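Local structure of DUF2442 domain-containing protein (Nitrosomonas europaea, 2AUW) at residues B[5-10]-B[124-129]; B[15-20]-B[31-36]. The protein is of unknown function but may bind DNA, and joins a small antiparallel sheet to a set of helices. One frame throughout, in Å; residues are numbered along the deposited sequence.

Interaction 1 of 2, residues B[5-10]-B[124-129]; sequences EYFFPK and RTAHKI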
# COMPACT_ATOMS: atom_id res chain seq x y z
N GLU B 5 2.09 -8.60 -7.34
CA GLU B 5 1.91 -9.33 -6.09
C GLU B 5 2.76 -8.86 -4.91
O GLU B 5 3.86 -8.28 -5.06
CB GLU B 5 1.85 -10.85 -6.27
CG GLU B 5 1.13 -11.55 -5.10
CD GLU B 5 0.15 -12.65 -5.54
OE1 GLU B 5 -0.91 -12.78 -4.88
OE2 GLU B 5 0.43 -13.37 -6.52
N TYR B 6 2.17 -9.04 -3.74
CA TYR B 6 2.75 -8.71 -2.44
C TYR B 6 2.44 -9.94 -1.61
O TYR B 6 1.30 -10.39 -1.61
CB TYR B 6 2.10 -7.48 -1.80
CG TYR B 6 2.68 -7.13 -0.43
CD1 TYR B 6 4.04 -6.89 -0.29
CD2 TYR B 6 1.87 -7.04 0.71
CE1 TYR B 6 4.59 -6.58 0.95
CE2 TYR B 6 2.42 -6.72 1.97
CZ TYR B 6 3.79 -6.50 2.07
OH TYR B 6 4.39 -6.18 3.27
N PHE B 7 3.46 -10.46 -0.95
CA PHE B 7 3.36 -11.51 0.06
C PHE B 7 3.91 -10.97 1.39
O PHE B 7 5.11 -10.63 1.55
CB PHE B 7 4.06 -12.81 -0.41
CG PHE B 7 3.99 -13.96 0.58
CD1 PHE B 7 2.81 -14.67 0.79
CD2 PHE B 7 5.14 -14.34 1.28
CE1 PHE B 7 2.76 -15.73 1.73
CE2 PHE B 7 5.10 -15.41 2.21
CZ PHE B 7 3.90 -16.10 2.43
N PHE B 8 3.00 -10.85 2.33
CA PHE B 8 3.31 -10.18 3.59
C PHE B 8 4.34 -10.97 4.46
O PHE B 8 5.39 -10.43 4.81
CB PHE B 8 2.01 -9.81 4.36
CG PHE B 8 2.27 -9.32 5.77
CD1 PHE B 8 2.68 -8.00 6.00
CD2 PHE B 8 2.16 -10.19 6.86
CE1 PHE B 8 2.96 -7.54 7.31
CE2 PHE B 8 2.44 -9.76 8.16
CZ PHE B 8 2.83 -8.42 8.40
N PRO B 9 4.09 -12.25 4.75
CA PRO B 9 5.05 -12.95 5.65
C PRO B 9 6.49 -13.05 5.12
O PRO B 9 6.73 -13.19 3.91
CB PRO B 9 4.45 -14.37 5.77
CG PRO B 9 3.02 -14.21 5.41
CD PRO B 9 3.00 -13.16 4.33
N LYS B 10 7.46 -12.95 6.04
CA LYS B 10 8.86 -13.16 5.69
C LYS B 10 9.27 -14.50 6.29
O LYS B 10 8.89 -14.81 7.40
CB LYS B 10 9.76 -12.06 6.30
CG LYS B 10 9.49 -10.66 5.76
CD LYS B 10 10.01 -9.59 6.75
CE LYS B 10 9.32 -8.25 6.54
NZ LYS B 10 10.04 -7.37 5.55
N ARG B 124 -5.58 -11.90 0.23
CA ARG B 124 -4.82 -12.15 -0.99
C ARG B 124 -3.30 -12.19 -0.72
O ARG B 124 -2.58 -12.96 -1.35
CB ARG B 124 -5.11 -11.01 -2.00
CG ARG B 124 -4.72 -11.26 -3.42
CD ARG B 124 -4.90 -10.00 -4.27
NE ARG B 124 -3.74 -9.09 -4.23
CZ ARG B 124 -2.64 -9.20 -4.99
NH1 ARG B 124 -1.67 -8.31 -4.87
NH2 ARG B 124 -2.51 -10.20 -5.86
N THR B 125 -2.83 -11.30 0.16
CA THR B 125 -1.40 -11.07 0.39
C THR B 125 -0.89 -11.84 1.63
O THR B 125 0.24 -11.66 2.04
CB THR B 125 -1.13 -9.60 0.56
OG1 THR B 125 -1.86 -9.11 1.69
CG2 THR B 125 -1.53 -8.83 -0.71
N ALA B 126 -1.76 -12.67 2.23
CA ALA B 126 -1.43 -13.49 3.42
C ALA B 126 -1.11 -12.62 4.65
O ALA B 126 -0.31 -13.00 5.50
CB ALA B 126 -0.26 -14.49 3.13
N HIS B 127 -1.73 -11.44 4.69
CA HIS B 127 -1.56 -10.49 5.81
C HIS B 127 -2.53 -10.88 6.93
O HIS B 127 -2.30 -10.53 8.09
CB HIS B 127 -1.79 -9.05 5.31
CG HIS B 127 -1.13 -7.98 6.15
ND1 HIS B 127 -0.82 -8.15 7.49
CD2 HIS B 127 -0.77 -6.70 5.85
CE1 HIS B 127 -0.27 -7.03 7.97
NE2 HIS B 127 -0.22 -6.14 6.99
N LYS B 128 -3.62 -11.57 6.57
CA LYS B 128 -4.59 -12.11 7.52
C LYS B 128 -4.96 -13.54 7.14
O LYS B 128 -5.18 -13.86 5.97
CB LYS B 128 -5.85 -11.25 7.58
CG LYS B 128 -5.65 -9.92 8.24
CD LYS B 128 -6.97 -9.27 8.65
CE LYS B 128 -6.71 -8.15 9.66
NZ LYS B 128 -7.90 -7.23 9.79
N ILE B 129 -5.07 -14.41 8.14
CA ILE B 129 -5.50 -15.78 7.81
C ILE B 129 -6.94 -15.76 7.33
O ILE B 129 -7.77 -14.97 7.80
CB ILE B 129 -5.26 -16.80 8.96
CG1 ILE B 129 -6.33 -16.67 10.02
CG2 ILE B 129 -3.85 -16.76 9.53
CD1 ILE B 129 -7.43 -17.66 9.78
O HOH W 1 -3.51 -12.84 -5.97
O HOH W 2 0.46 -13.21 -2.49

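Interaction 2 of 2, residues B[15-20]-B[31-36]; sequences EALAPY and VLEVDV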
# COMPACT_ATOMS: atom_id res chain seq x y z
N GLU B 15 14.14 -25.39 8.79
CA GLU B 15 14.85 -26.51 9.40
C GLU B 15 14.36 -27.82 8.81
O GLU B 15 13.15 -28.09 8.85
CB GLU B 15 14.58 -26.49 10.91
CG GLU B 15 14.98 -27.76 11.65
CD GLU B 15 14.65 -27.71 13.13
OE1 GLU B 15 15.31 -28.45 13.89
OE2 GLU B 15 13.73 -26.97 13.54
N ALA B 16 15.28 -28.65 8.30
CA ALA B 16 14.94 -29.97 7.80
C ALA B 16 14.65 -30.87 8.99
O ALA B 16 15.49 -31.01 9.90
CB ALA B 16 16.11 -30.54 7.00
N LEU B 17 13.45 -31.46 9.00
CA LEU B 17 13.13 -32.50 9.97
C LEU B 17 13.45 -33.87 9.32
O LEU B 17 14.19 -33.94 8.34
CB LEU B 17 11.66 -32.41 10.41
CG LEU B 17 11.15 -31.07 10.96
CD1 LEU B 17 9.73 -31.15 11.46
CD2 LEU B 17 12.07 -30.53 12.05
N ALA B 18 12.89 -34.95 9.86
CA ALA B 18 12.94 -36.25 9.17
C ALA B 18 12.37 -36.13 7.73
O ALA B 18 11.33 -35.48 7.53
CB ALA B 18 12.21 -37.29 9.98
N PRO B 19 13.06 -36.71 6.71
CA PRO B 19 12.59 -36.58 5.32
C PRO B 19 11.12 -37.00 5.16
O PRO B 19 10.75 -38.06 5.66
CB PRO B 19 13.51 -37.52 4.54
CG PRO B 19 14.72 -37.70 5.40
CD PRO B 19 14.30 -37.50 6.82
N TYR B 20 10.29 -36.19 4.49
CA TYR B 20 10.72 -34.96 3.83
C TYR B 20 9.99 -33.76 4.39
O TYR B 20 9.42 -32.94 3.64
CB TYR B 20 10.51 -35.06 2.31
CG TYR B 20 11.39 -36.13 1.73
CD1 TYR B 20 10.90 -37.44 1.56
CD2 TYR B 20 12.71 -35.86 1.39
CE1 TYR B 20 11.71 -38.46 1.03
CE2 TYR B 20 13.54 -36.87 0.87
CZ TYR B 20 13.02 -38.17 0.69
OH TYR B 20 13.83 -39.16 0.18
N VAL B 31 5.05 -20.76 13.35
CA VAL B 31 6.01 -21.83 13.15
C VAL B 31 5.19 -22.98 12.52
O VAL B 31 4.26 -23.49 13.13
CB VAL B 31 6.70 -22.28 14.46
CG1 VAL B 31 7.67 -23.44 14.18
CG2 VAL B 31 7.45 -21.11 15.08
N LEU B 32 5.46 -23.26 11.26
CA LEU B 32 4.60 -24.17 10.48
C LEU B 32 5.45 -25.27 9.89
O LEU B 32 6.52 -25.03 9.36
CB LEU B 32 3.92 -23.40 9.32
CG LEU B 32 3.19 -22.10 9.63
CD1 LEU B 32 2.76 -21.45 8.33
CD2 LEU B 32 2.00 -22.40 10.50
N GLU B 33 4.95 -26.49 9.96
CA GLU B 33 5.63 -27.61 9.34
C GLU B 33 4.95 -27.93 8.01
O GLU B 33 3.76 -27.67 7.81
CB GLU B 33 5.66 -28.84 10.27
CG GLU B 33 6.51 -28.63 11.57
CD GLU B 33 6.54 -29.85 12.51
OE1 GLU B 33 6.10 -30.96 12.10
OE2 GLU B 33 7.03 -29.70 13.66
N VAL B 34 5.72 -28.53 7.12
CA VAL B 34 5.19 -28.78 5.78
C VAL B 34 5.97 -29.93 5.14
O VAL B 34 7.22 -29.98 5.22
CB VAL B 34 5.32 -27.50 4.91
CG1 VAL B 34 6.77 -27.08 4.76
CG2 VAL B 34 4.62 -27.70 3.50
N ASP B 35 5.25 -30.82 4.48
CA ASP B 35 5.88 -31.92 3.75
C ASP B 35 6.12 -31.47 2.32
O ASP B 35 5.21 -30.90 1.67
CB ASP B 35 4.97 -33.14 3.77
CG ASP B 35 5.70 -34.42 3.41
OD1 ASP B 35 6.14 -34.57 2.27
OD2 ASP B 35 5.83 -35.28 4.29
N VAL B 36 7.33 -31.70 1.82
CA VAL B 36 7.67 -31.38 0.43
C VAL B 36 8.04 -32.63 -0.38
O VAL B 36 8.52 -32.51 -1.48
CB VAL B 36 8.78 -30.31 0.28
CG1 VAL B 36 8.29 -28.94 0.77
CG2 VAL B 36 10.08 -30.74 1.05
O HOH W 3 7.75 -37.09 3.97

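Interaction 1 of 2, residues B[5-10]-B[124-129]
Ring stacking and a backbone hydrogen bond join F8 to H127 and T125 where the loop before strand 11-16 meets the end of helix 117-124, a partly buried seam. The bond runs from F8 N to T125 O (2.9 Å) and is nearly straight, at 170°. With its CG anti to the backbone N (chi1 170°), the F8 ring lies face to face over the imidazole of H127; the centroids are 3.6 Å apart and the planes 10° from parallel. H127 also stacks with Y122, so flat rings suit both positions. An alanine in place of F8 removes the ring over H127, and the imidazole, left with its stack on Y122, would probably be less firmly fixed. The A126 methyl touches both F7 CE1 (3.6 Å) and P9 CD (3.7 Å), so a small side chain fits between them. Beside Y6, T125 spends its hydroxyl on S121 O and a glycerol, probably from the crystallisation liquor, and packs its CB 3.9 Å from Y6 CD2. At the outer end, E5 OE1 of the modelled conformer pairs by charge with R124 NH2, 3.2 Å away but well out of the guanidinium plane; a water accepting from NH2 and donating to OE1 (both 2.8 Å) bridges them, and R124 NH1 bonds to N4 O. A126, at positive phi, is the C' residue of a Schellman motif closing helix 117-124.

Interaction 2 of 2, residues B[15-20]-B[31-36]
V36 N donates to Y20 O at 3.0 Å, the one direct hydrogen bond between 15-20 and 31-36, and at 179° it is essentially straight. The setting is a three-stranded antiparallel meander: 11-16 and 31-35 are the outer strands, with 21-26 between them, so the two segments meet around the middle strand instead of pairing as neighbours. Y20 ends the turn leading into strand 21-26, while V36 follows the third strand and sits at the N-cap of helix 37-42. A water bridges this corner, accepting from Y20 N at 2.7 Å and, in the modelled conformer of D35, donating to OD2. An aspartate is apt here, since its other oxygen, OD1, takes the N-H of G37 at the start of the helix.

The peptide bond between P19 and Y20 is cis, unusual before a residue that is not proline, and P19 CB sits 3.5 Å above the centre of the Y20 ring. The ring meets F55 edge to face and its hydroxyl hydrogen-bonds to L50 O. Further along, L17 and E33 cross at about a right angle. With E33 fully extended beyond CG (chi2 180°), its carboxylate reaches R21 through OE1 and R23 through OE2. These salt bridges satisfy both oxygens, and leucine supplies an apolar lid without competing for them: L17 CD1 rests 3.6 Å from E33 CD.

In the fold
Interaction 2 falls within the stretch of chain spanned by interaction 1; its segments are 11 residues apart at their closest ends, against 114 for 5-10 and 124-129. Between the centres of interactions 1 and 2 the distance is about 21 Å, and between their nearest atoms about 8 Å, so they do not touch. Helix 76-86 touches both: Y80 meets F7 and P9 of interaction 1 as well as L32 of 31-36, and K84 touches I129 and L32. No active site is known; the glycerol lies about 3 Å from the T125 side chain and, separately, Y6 of interaction 1 packs on L50 of the second subunit.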